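Local coordinates for PF14_0633 protein (Plasmodium falciparum, PDB 3IGM) that is the AP2 domain of a larger protein, binds its cognate DNA as a domain-swapped dimer and probably acts as a sequence-specific transcription factor, at residues Phe23-Gly27 with Ala28-Ser32; Ser6-Pro9 with Gly10-Trp13; Phe54-Thr57 with Val58-Asn61. One frame throughout, in Å; residues are numbered along the deposited sequence.

Contact 1: residues Phe23-Gly27 with Ala28-Ser32; sequences FFYDG and ASRRS. With nucleotides of chain B; nucleotides of chain C.
The DNA-reading beta hairpin of the AP2 domain closes where Asp26 meets Ser29 and, two residues further along, where Phe24 faces Arg31. Both are antiparallel hydrogen-bonded pairs: Arg31 N reaches Phe24 O at 2.9 Å, and Asp26 N reaches Ser29 O at 2.8 Å. The reversal from Asp26 to Ser29 is a type II' beta turn, and Gly27 supplies its positive phi of 66°.

Side chains leave the two faces with different tasks. Phe23, Tyr25, Arg30 and Ser32 share one face, which in this three-stranded AP2 sheet meets the bases. The extended Arg30 chain crosses the Tyr25 ring at a slant, with CG over one face near the rim, and its guanidinium grips the guanine of DG2 of chain C twice: NH1 to O6 at 2.8 Å (160°) and NH2 to N7, a two-pronged match to the guanine major-groove edge. The Phe23 ring lies between Ser32 CB on one face and DC3 of chain C on the other, where N4 of that cytosine stands 3.4 Å from Phe23 CE1. Ser32 OG donates to N7 of DA4 of chain B at 2.8 Å, while Ser32 N bonds OP2 of that nucleotide.

On the reverse face, the bend of Arg31 at chi3 (75°) divides its guanidinium between two anions. NH1 makes a nearly coplanar salt bridge with Asp26 OD1 at 2.8 Å, and NE donates to OP1 of DA4 at 2.9 Å; both oxygens lie near the guanidinium plane and so fix its rotation. Arg31 CB sits over the Phe24 ring, which is also met edge-to-face by Phe54 of the second subunit.

Contact 2: residues Ser6-Pro9 with Gly10-Trp13; sequences SGYP and GVSW. With nucleotides of chain C.
Tyr8 and Val11 are joined first by the backbone: Val11 N donates to Tyr8 O at 3.1 Å (160°), closing a type II beta turn. Gly10 takes the third place of that turn with phi 98°, where a beta carbon would press on the carbonyl oxygen of Pro9. A second polar link lies just upstream, where Tyr8 N donates to Ser6 OG at 3.0 Å. That bond makes an ST turn, and it is available because the hydroxyl sits between the serine's own N and carbonyl carbon (chi1 69°). The same OG also lies very close to Val11 O, but the position of that oxygen is uncertain, so the strength of the bond is doubtful.

Apolar contacts fill in around these bonds. The two methyls of Val11 part company: CG1 rests 3.6 Å from Ser6 CB, whereas CG2 approaches the edge of the Tyr8 ring at 4.1 Å from CD1. Trp20 of the next strand touches both Ser6 and Val11, and Ala51 of the second subunit packs on Val11.

Towards the DNA the contacts are of two sorts. Gly10 N, directed outward by the turn, donates to OP1 of DG2 of chain C at 2.7 Å, a nearly straight bond to a phosphate. Ser12 instead makes close packing: its OG lies 3.4 Å from C6 of DC3 of chain C, and its CB is 3.6 Å from C2' of DG2. A glycine-bearing tight turn that leads into the first strand and offers a backbone N-H to a phosphate is the arrangement here, at the entry to the AP2 domain's three-stranded antiparallel sheet.

Contact 3: residues Phe54-Thr57 with Val58-Asn61; sequences FMKT and VENN
Val58 follows the helix near its C-terminal end, its N donating to Met55 O at 3.1 Å from well above the carbonyl plane. A weak second bond runs from the same N-H to Phe54 O. Glu59 N adds another weak link, to Lys56 O.

The conformation of Val58 settles what its methyls touch. With chi1 at 81°, CG1 lies between the backbone N and the carbonyl carbon, a placement that brings it within 3.3 Å of Met55 O. That methyl also meets Met55 SD at 4.1 Å and the Phe54 ring at CE2. The sulfur can reach it because the Met55 chain, which starts with CG anti to the backbone N (chi1 -176°), bends at both chi2 and chi3 and crosses the valine obliquely.

Glu59 turns back as well. Its CG sits 3.3 Å from Met55 O, and its chain, extended beyond that carbon, carries the carboxylate alongside Lys56, the two side chains pointing the same way. Their charged ends do not touch: Lys56 NZ and Glu59 OE1 stand 4.7 Å apart. A water spans the gap between side chain and backbone, donating to Lys56 O at 2.8 Å and to Glu59 OE1 at 2.9 Å. The other carboxylate oxygen, OE2, and Lys56 NZ are both hydrogen-bonded to the hydroxyl of Tyr8 in the second subunit.

Partner residues also meet the apolar side: Ala22 of the second subunit packs on Phe54, its Gly10 on Met55 and its Phe24 on Val58. The arrangement is the C-terminal end of the AP2 helix in a domain-swapped dimer, lodged against the other subunit's sheet.

Overall arrangement
Contacts 1 and 2 belong to one antiparallel sheet and touch through neighbouring strands, with Phe23 N 2.8 Å from Gly10 O, a probable hydrogen bond. Contact 3, at the far end of the helix, has its nearest atoms about 35 Å from contact 1 and about 24 Å from contact 2. Contact 1 is a surface hairpin whose Arg30 and Ser32 side chains bond bases while Arg31 and the Ser32 N-H bond a phosphate; contact 2 is mostly buried and reaches the DNA through a backbone N-H and packing; contact 3, partly buried and remote from the DNA, relies on apolar packing, backbone hydrogen bonds of which two are weak, and a bridging water. All three touch the second subunit of the domain-swapped dimer.

Contact 1: residues Phe23-Gly27 with Ala28-Ser32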
loop_
_atom_site.group_PDB
_atom_site.type_symbol
_atom_site.label_atom_id
_atom_site.label_comp_id
_atom_site.label_asym_id
_atom_site.label_seq_id
_atom_site.Cartn_x
_atom_site.Cartn_y
_atom_site.Cartn_z
ATOM N N PHE A 23 3.559 -13.183 -14.690
ATOM C CA PHE A 23 3.482 -14.626 -14.843
ATOM C C PHE A 23 3.905 -14.970 -16.251
ATOM O O PHE A 23 3.463 -14.340 -17.201
ATOM C CB PHE A 23 2.056 -15.129 -14.556
ATOM C CG PHE A 23 1.710 -15.130 -13.091
ATOM C CD1 PHE A 23 1.882 -16.286 -12.323
ATOM C CD2 PHE A 23 1.257 -13.968 -12.471
ATOM C CE1 PHE A 23 1.600 -16.291 -10.968
ATOM C CE2 PHE A 23 0.972 -13.955 -11.105
ATOM C CZ PHE A 23 1.138 -15.125 -10.348
ATOM N N PHE A 24 4.780 -15.957 -16.381
ATOM C CA PHE A 24 5.366 -16.293 -17.677
ATOM C C PHE A 24 5.620 -17.789 -17.739
ATOM O O PHE A 24 5.787 -18.445 -16.708
ATOM C CB PHE A 24 6.683 -15.506 -17.915
ATOM C CG PHE A 24 7.777 -15.794 -16.900
ATOM C CD1 PHE A 24 8.836 -16.652 -17.210
ATOM C CD2 PHE A 24 7.761 -15.199 -15.649
ATOM C CE1 PHE A 24 9.851 -16.912 -16.272
ATOM C CE2 PHE A 24 8.763 -15.455 -14.707
ATOM C CZ PHE A 24 9.809 -16.306 -15.018
ATOM N N TYR A 25 5.654 -18.324 -18.949
ATOM C CA TYR A 25 6.015 -19.723 -19.132
ATOM C C TYR A 25 7.514 -19.887 -19.347
ATOM O O TYR A 25 8.129 -19.127 -20.098
ATOM C CB TYR A 25 5.189 -20.362 -20.255
ATOM C CG TYR A 25 3.793 -20.696 -19.777
ATOM C CD1 TYR A 25 3.540 -21.863 -19.050
ATOM C CD2 TYR A 25 2.731 -19.821 -20.004
ATOM C CE1 TYR A 25 2.256 -22.153 -18.578
ATOM C CE2 TYR A 25 1.446 -20.112 -19.547
ATOM C CZ TYR A 25 1.220 -21.275 -18.836
ATOM O OH TYR A 25 -0.051 -21.552 -18.389
ATOM N N ASP A 26 8.097 -20.852 -18.640
ATOM C CA ASP A 26 9.505 -21.202 -18.806
ATOM C C ASP A 26 9.531 -22.664 -19.248
ATOM O O ASP A 26 9.555 -23.580 -18.419
ATOM C CB ASP A 26 10.251 -20.978 -17.484
ATOM C CG ASP A 26 11.724 -21.358 -17.545
ATOM O OD1 ASP A 26 12.399 -21.225 -16.501
ATOM O OD2 ASP A 26 12.218 -21.785 -18.606
ATOM N N GLY A 27 9.529 -22.868 -20.565
ATOM C CA GLY A 27 9.217 -24.177 -21.145
ATOM C C GLY A 27 7.758 -24.457 -20.818
ATOM O O GLY A 27 6.879 -23.644 -21.138
ATOM N N ALA A 28 7.505 -25.578 -20.142
ATOM C CA ALA A 28 6.155 -25.918 -19.674
ATOM C C ALA A 28 5.798 -25.290 -18.316
ATOM O O ALA A 28 4.616 -25.126 -17.996
ATOM C CB ALA A 28 5.990 -27.422 -19.617
ATOM N N SER A 29 6.822 -24.927 -17.543
ATOM C CA SER A 29 6.667 -24.471 -16.153
ATOM C C SER A 29 6.205 -23.017 -16.016
ATOM O O SER A 29 6.889 -22.094 -16.473
ATOM C CB SER A 29 7.978 -24.681 -15.372
ATOM O OG SER A 29 8.506 -25.987 -15.565
ATOM N N ARG A 30 5.049 -22.824 -15.378
ATOM C CA ARG A 30 4.531 -21.491 -15.088
ATOM C C ARG A 30 5.212 -20.880 -13.859
ATOM O O ARG A 30 5.309 -21.505 -12.789
ATOM C CB ARG A 30 3.011 -21.499 -14.897
ATOM C CG ARG A 30 2.394 -20.102 -14.998
ATOM C CD ARG A 30 0.901 -20.168 -14.791
ATOM N NE ARG A 30 0.228 -18.916 -15.131
ATOM C CZ ARG A 30 -0.959 -18.548 -14.646
ATOM N NH1 ARG A 30 -1.615 -19.326 -13.777
ATOM N NH2 ARG A 30 -1.489 -17.392 -15.021
ATOM N N ARG A 31 5.673 -19.647 -14.029
ATOM C CA ARG A 31 6.517 -18.982 -13.042
ATOM C C ARG A 31 6.056 -17.557 -12.862
ATOM O O ARG A 31 5.257 -17.060 -13.647
ATOM C CB ARG A 31 7.991 -19.025 -13.483
ATOM C CG ARG A 31 8.572 -20.438 -13.573
ATOM C CD ARG A 31 10.047 -20.443 -13.952
ATOM N NE ARG A 31 10.893 -20.041 -12.834
ATOM C CZ ARG A 31 12.214 -19.869 -12.901
ATOM N NH1 ARG A 31 12.863 -20.047 -14.053
ATOM N NH2 ARG A 31 12.889 -19.511 -11.808
ATOM N N SER A 32 6.539 -16.900 -11.814
ATOM C CA SER A 32 6.188 -15.501 -11.578
ATOM C C SER A 32 7.361 -14.671 -11.079
ATOM O O SER A 32 8.254 -15.175 -10.400
ATOM C CB SER A 32 5.001 -15.390 -10.614
ATOM O OG SER A 32 5.374 -15.732 -9.292
ATOM P P DA B 4 9.023 -19.502 -9.495
ATOM O OP1 DA B 4 10.153 -20.256 -10.082
ATOM O OP2 DA B 4 8.189 -18.578 -10.295
ATOM O "O5'" DA B 4 8.027 -20.563 -8.836
ATOM C "C5'" DA B 4 8.462 -21.419 -7.759
ATOM C "C4'" DA B 4 7.342 -22.400 -7.451
ATOM O "O4'" DA B 4 6.238 -21.695 -6.841
ATOM C "C3'" DA B 4 6.738 -23.090 -8.668
ATOM O "O3'" DA B 4 6.410 -24.420 -8.279
ATOM C "C2'" DA B 4 5.510 -22.245 -9.038
ATOM C "C1'" DA B 4 5.094 -21.660 -7.688
ATOM N N9 DA B 4 4.599 -20.279 -7.701
ATOM C C8 DA B 4 4.968 -19.251 -8.525
ATOM N N7 DA B 4 4.339 -18.120 -8.278
ATOM C C5 DA B 4 3.507 -18.418 -7.202
ATOM C C6 DA B 4 2.568 -17.670 -6.456
ATOM N N6 DA B 4 2.307 -16.368 -6.671
ATOM N N1 DA B 4 1.898 -18.307 -5.449
ATOM C C2 DA B 4 2.143 -19.596 -5.202
ATOM N N3 DA B 4 2.993 -20.399 -5.842
ATOM C C4 DA B 4 3.652 -19.753 -6.837
ATOM P P DC C 3 -6.818 -9.509 -12.149
ATOM O OP1 DC C 3 -8.086 -8.847 -11.772
ATOM O OP2 DC C 3 -5.714 -8.676 -12.699
ATOM O "O5'" DC C 3 -6.255 -10.328 -10.877
ATOM C "C5'" DC C 3 -7.155 -10.806 -9.886
ATOM C "C4'" DC C 3 -6.595 -11.917 -9.010
ATOM O "O4'" DC C 3 -6.001 -13.011 -9.756
ATOM C "C3'" DC C 3 -5.566 -11.502 -7.962
ATOM O "O3'" DC C 3 -6.122 -11.934 -6.758
ATOM C "C2'" DC C 3 -4.354 -12.370 -8.263
ATOM C "C1'" DC C 3 -5.064 -13.583 -8.870
ATOM N N1 DC C 3 -4.145 -14.531 -9.571
ATOM C C2 DC C 3 -4.253 -15.913 -9.336
ATOM O O2 DC C 3 -5.111 -16.337 -8.559
ATOM N N3 DC C 3 -3.408 -16.756 -9.976
ATOM C C4 DC C 3 -2.487 -16.262 -10.808
ATOM N N4 DC C 3 -1.667 -17.118 -11.411
ATOM C C5 DC C 3 -2.367 -14.867 -11.066
ATOM C C6 DC C 3 -3.202 -14.039 -10.432
ATOM P P DG C 2 -3.438 -12.988 -17.272
ATOM O OP1 DG C 2 -3.290 -11.820 -18.169
ATOM O OP2 DG C 2 -2.275 -13.553 -16.543
ATOM O "O5'" DG C 2 -4.525 -12.620 -16.160
ATOM C "C5'" DG C 2 -5.880 -12.187 -16.458
ATOM C "C4'" DG C 2 -6.691 -12.093 -15.158
ATOM O "O4'" DG C 2 -6.791 -13.415 -14.572
ATOM C "C3'" DG C 2 -6.107 -11.231 -14.036
ATOM O "O3'" DG C 2 -7.144 -10.638 -13.242
ATOM C "C2'" DG C 2 -5.274 -12.221 -13.217
ATOM C "C1'" DG C 2 -6.106 -13.488 -13.331
ATOM N N9 DG C 2 -5.373 -14.744 -13.390
ATOM C C8 DG C 2 -4.219 -15.043 -14.071
ATOM N N7 DG C 2 -3.843 -16.291 -13.939
ATOM C C5 DG C 2 -4.818 -16.846 -13.121
ATOM C C6 DG C 2 -4.967 -18.161 -12.627
ATOM O O6 DG C 2 -4.231 -19.131 -12.814
ATOM N N1 DG C 2 -6.097 -18.293 -11.826
ATOM C C2 DG C 2 -6.995 -17.288 -11.548
ATOM N N2 DG C 2 -8.046 -17.595 -10.763
ATOM N N3 DG C 2 -6.874 -16.054 -12.011
ATOM C C4 DG C 2 -5.768 -15.910 -12.785
#

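Contact 2: residues Ser6-Pro9 with Gly10-Trp13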
loop_
_atom_site.group_PDB
_atom_site.type_symbol
_atom_site.label_atom_id
_atom_site.label_comp_id
_atom_site.label_asym_id
_atom_site.label_seq_id
_atom_site.Cartn_x
_atom_site.Cartn_y
_atom_site.Cartn_z
ATOM N N SER A 6 -3.978 -4.595 -14.637
ATOM C CA SER A 6 -2.766 -4.063 -15.271
ATOM C C SER A 6 -3.005 -3.525 -16.674
ATOM O O SER A 6 -2.329 -2.585 -17.107
ATOM C CB SER A 6 -1.684 -5.140 -15.339
ATOM O OG SER A 6 -2.040 -6.163 -16.251
ATOM N N GLY A 7 -3.954 -4.142 -17.379
ATOM C CA GLY A 7 -4.164 -3.884 -18.798
ATOM C C GLY A 7 -3.118 -4.541 -19.686
ATOM O O GLY A 7 -2.942 -4.140 -20.835
ATOM N N TYR A 8 -2.415 -5.547 -19.165
ATOM C CA TYR A 8 -1.420 -6.263 -19.960
ATOM C C TYR A 8 -1.384 -7.762 -19.665
ATOM O O TYR A 8 -1.319 -8.153 -18.507
ATOM C CB TYR A 8 -0.023 -5.647 -19.782
ATOM C CG TYR A 8 0.922 -6.092 -20.871
ATOM C CD1 TYR A 8 1.804 -7.144 -20.660
ATOM C CD2 TYR A 8 0.894 -5.490 -22.136
ATOM C CE1 TYR A 8 2.659 -7.571 -21.661
ATOM C CE2 TYR A 8 1.748 -5.915 -23.155
ATOM C CZ TYR A 8 2.630 -6.951 -22.907
ATOM O OH TYR A 8 3.468 -7.385 -23.905
ATOM N N PRO A 9 -1.419 -8.605 -20.717
ATOM C CA PRO A 9 -1.430 -10.062 -20.562
ATOM C C PRO A 9 -0.287 -10.588 -19.692
ATOM O O PRO A 9 0.888 -10.352 -19.985
ATOM C CB PRO A 9 -1.266 -10.574 -21.999
ATOM C CG PRO A 9 -1.819 -9.499 -22.851
ATOM C CD PRO A 9 -1.518 -8.209 -22.138
ATOM N N GLY A 10 -0.645 -11.284 -18.616
ATOM C CA GLY A 10 0.327 -11.959 -17.779
ATOM C C GLY A 10 0.705 -11.163 -16.555
ATOM O O GLY A 10 1.370 -11.683 -15.666
ATOM N N VAL A 11 0.284 -9.905 -16.498
ATOM C CA VAL A 11 0.634 -9.034 -15.383
ATOM C C VAL A 11 -0.584 -8.774 -14.513
ATOM O O VAL A 11 -1.603 -8.273 -14.996
ATOM C CB VAL A 11 1.229 -7.669 -15.861
ATOM C CG1 VAL A 11 1.509 -6.750 -14.679
ATOM C CG2 VAL A 11 2.496 -7.885 -16.709
ATOM N N SER A 12 -0.483 -9.093 -13.227
ATOM C CA SER A 12 -1.625 -8.893 -12.320
ATOM C C SER A 12 -1.231 -8.445 -10.931
ATOM O O SER A 12 -0.170 -8.820 -10.411
ATOM C CB SER A 12 -2.514 -10.142 -12.236
ATOM O OG SER A 12 -1.762 -11.314 -11.982
ATOM N N TRP A 13 -2.109 -7.633 -10.348
ATOM C CA TRP A 13 -1.968 -7.147 -8.997
ATOM C C TRP A 13 -2.321 -8.233 -7.956
ATOM O O TRP A 13 -3.429 -8.768 -7.944
ATOM C CB TRP A 13 -2.853 -5.912 -8.818
ATOM C CG TRP A 13 -2.683 -5.209 -7.505
ATOM C CD1 TRP A 13 -3.588 -5.167 -6.474
ATOM C CD2 TRP A 13 -1.553 -4.430 -7.078
ATOM N NE1 TRP A 13 -3.093 -4.417 -5.439
ATOM C CE2 TRP A 13 -1.848 -3.948 -5.779
ATOM C CE3 TRP A 13 -0.322 -4.092 -7.666
ATOM C CZ2 TRP A 13 -0.956 -3.147 -5.055
ATOM C CZ3 TRP A 13 0.566 -3.298 -6.947
ATOM C CH2 TRP A 13 0.242 -2.831 -5.655
ATOM P P DG C 2 -3.438 -12.988 -17.272
ATOM O OP1 DG C 2 -3.290 -11.820 -18.169
ATOM O OP2 DG C 2 -2.275 -13.553 -16.543
ATOM O "O5'" DG C 2 -4.525 -12.620 -16.160
ATOM C "C5'" DG C 2 -5.880 -12.187 -16.458
ATOM C "C4'" DG C 2 -6.691 -12.093 -15.158
ATOM O "O4'" DG C 2 -6.791 -13.415 -14.572
ATOM C "C3'" DG C 2 -6.107 -11.231 -14.036
ATOM O "O3'" DG C 2 -7.144 -10.638 -13.242
ATOM C "C2'" DG C 2 -5.274 -12.221 -13.217
ATOM C "C1'" DG C 2 -6.106 -13.488 -13.331
ATOM N N9 DG C 2 -5.373 -14.744 -13.390
ATOM C C8 DG C 2 -4.219 -15.043 -14.071
ATOM N N7 DG C 2 -3.843 -16.291 -13.939
ATOM C C5 DG C 2 -4.818 -16.846 -13.121
ATOM C C6 DG C 2 -4.967 -18.161 -12.627
ATOM O O6 DG C 2 -4.231 -19.131 -12.814
ATOM N N1 DG C 2 -6.097 -18.293 -11.826
ATOM C C2 DG C 2 -6.995 -17.288 -11.548
ATOM N N2 DG C 2 -8.046 -17.595 -10.763
ATOM N N3 DG C 2 -6.874 -16.054 -12.011
ATOM C C4 DG C 2 -5.768 -15.910 -12.785
ATOM P P DC C 3 -6.818 -9.509 -12.149
ATOM O OP1 DC C 3 -8.086 -8.847 -11.772
ATOM O OP2 DC C 3 -5.714 -8.676 -12.699
ATOM O "O5'" DC C 3 -6.255 -10.328 -10.877
ATOM C "C5'" DC C 3 -7.155 -10.806 -9.886
ATOM C "C4'" DC C 3 -6.595 -11.917 -9.010
ATOM O "O4'" DC C 3 -6.001 -13.011 -9.756
ATOM C "C3'" DC C 3 -5.566 -11.502 -7.962
ATOM O "O3'" DC C 3 -6.122 -11.934 -6.758
ATOM C "C2'" DC C 3 -4.354 -12.370 -8.263
ATOM C "C1'" DC C 3 -5.064 -13.583 -8.870
ATOM N N1 DC C 3 -4.145 -14.531 -9.571
ATOM C C2 DC C 3 -4.253 -15.913 -9.336
ATOM O O2 DC C 3 -5.111 -16.337 -8.559
ATOM N N3 DC C 3 -3.408 -16.756 -9.976
ATOM C C4 DC C 3 -2.487 -16.262 -10.808
ATOM N N4 DC C 3 -1.667 -17.118 -11.411
ATOM C C5 DC C 3 -2.367 -14.867 -11.066
ATOM C C6 DC C 3 -3.202 -14.039 -10.432
#

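Contact 3: residues Phe54-Thr57 with Val58-Asn61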
loop_
_atom_site.group_PDB
_atom_site.type_symbol
_atom_site.label_atom_id
_atom_site.label_comp_id
_atom_site.label_asym_id
_atom_site.label_seq_id
_atom_site.Cartn_x
_atom_site.Cartn_y
_atom_site.Cartn_z
ATOM N N PHE A 54 0.025 12.140 13.830
ATOM C CA PHE A 54 -1.331 12.685 13.868
ATOM C C PHE A 54 -2.137 12.110 15.033
ATOM O O PHE A 54 -2.904 12.830 15.679
ATOM C CB PHE A 54 -2.104 12.476 12.558
ATOM C CG PHE A 54 -3.573 12.802 12.687
ATOM C CD1 PHE A 54 -4.004 14.130 12.725
ATOM C CD2 PHE A 54 -4.518 11.785 12.835
ATOM C CE1 PHE A 54 -5.354 14.438 12.884
ATOM C CE2 PHE A 54 -5.864 12.080 12.990
ATOM C CZ PHE A 54 -6.287 13.409 13.013
ATOM N N MET A 55 -1.975 10.808 15.267
ATOM C CA MET A 55 -2.671 10.114 16.348
ATOM C C MET A 55 -2.393 10.764 17.704
ATOM O O MET A 55 -3.303 10.905 18.524
ATOM C CB MET A 55 -2.293 8.624 16.368
ATOM C CG MET A 55 -3.054 7.799 17.396
ATOM S SD MET A 55 -4.848 7.911 17.216
ATOM C CE MET A 55 -5.075 6.776 15.902
ATOM N N LYS A 56 -1.140 11.166 17.916
ATOM C CA LYS A 56 -0.698 11.800 19.162
ATOM C C LYS A 56 -1.342 13.169 19.386
ATOM O O LYS A 56 -1.621 13.555 20.532
ATOM C CB LYS A 56 0.825 11.925 19.182
ATOM C CG LYS A 56 1.548 10.595 19.304
ATOM C CD LYS A 56 3.038 10.785 19.536
ATOM C CE LYS A 56 3.729 9.448 19.776
ATOM N NZ LYS A 56 3.241 8.784 21.024
ATOM N N THR A 57 -1.570 13.883 18.281
ATOM C CA THR A 57 -2.275 15.164 18.247
ATOM C C THR A 57 -3.701 15.039 18.776
ATOM O O THR A 57 -4.262 15.991 19.334
ATOM C CB THR A 57 -2.319 15.699 16.792
ATOM O OG1 THR A 57 -1.038 16.230 16.442
ATOM C CG2 THR A 57 -3.384 16.778 16.607
ATOM N N VAL A 58 -4.271 13.850 18.613
ATOM C CA VAL A 58 -5.680 13.630 18.890
ATOM C C VAL A 58 -5.913 12.679 20.094
ATOM O O VAL A 58 -6.994 12.099 20.264
ATOM C CB VAL A 58 -6.398 13.210 17.577
ATOM C CG1 VAL A 58 -6.202 11.729 17.257
ATOM C CG2 VAL A 58 -7.845 13.600 17.619
ATOM N N GLU A 59 -4.894 12.557 20.942
ATOM C CA GLU A 59 -4.982 11.736 22.156
ATOM C C GLU A 59 -5.390 12.557 23.376
ATOM O O GLU A 59 -4.606 12.747 24.314
ATOM C CB GLU A 59 -3.667 11.003 22.413
ATOM C CG GLU A 59 -3.506 9.757 21.574
ATOM C CD GLU A 59 -2.104 9.187 21.618
ATOM O OE1 GLU A 59 -1.212 9.769 22.277
ATOM O OE2 GLU A 59 -1.892 8.139 20.981
ATOM N N ASN A 60 -6.625 13.055 23.331
ATOM C CA ASN A 60 -7.212 13.856 24.405
ATOM C C ASN A 60 -8.725 13.667 24.431
ATOM O O ASN A 60 -9.293 13.031 23.540
ATOM C CB ASN A 60 -6.822 15.335 24.264
ATOM C CG ASN A 60 -7.337 15.958 22.976
ATOM O OD1 ASN A 60 -8.485 16.401 22.904
ATOM N ND2 ASN A 60 -6.485 16.001 21.953
ATOM N N ASN A 61 -9.379 14.203 25.456
ATOM C CA ASN A 61 -10.834 14.067 25.581
ATOM C C ASN A 61 -11.669 15.303 25.194
ATOM O O ASN A 61 -12.906 15.257 25.208
ATOM C CB ASN A 61 -11.233 13.511 26.960
ATOM C CG ASN A 61 -10.670 14.312 28.137
ATOM O OD1 ASN A 61 -10.823 13.898 29.287
ATOM N ND2 ASN A 61 -10.031 15.450 27.864
HETATM O O HOH W 1 0.079 12.397 22.463
#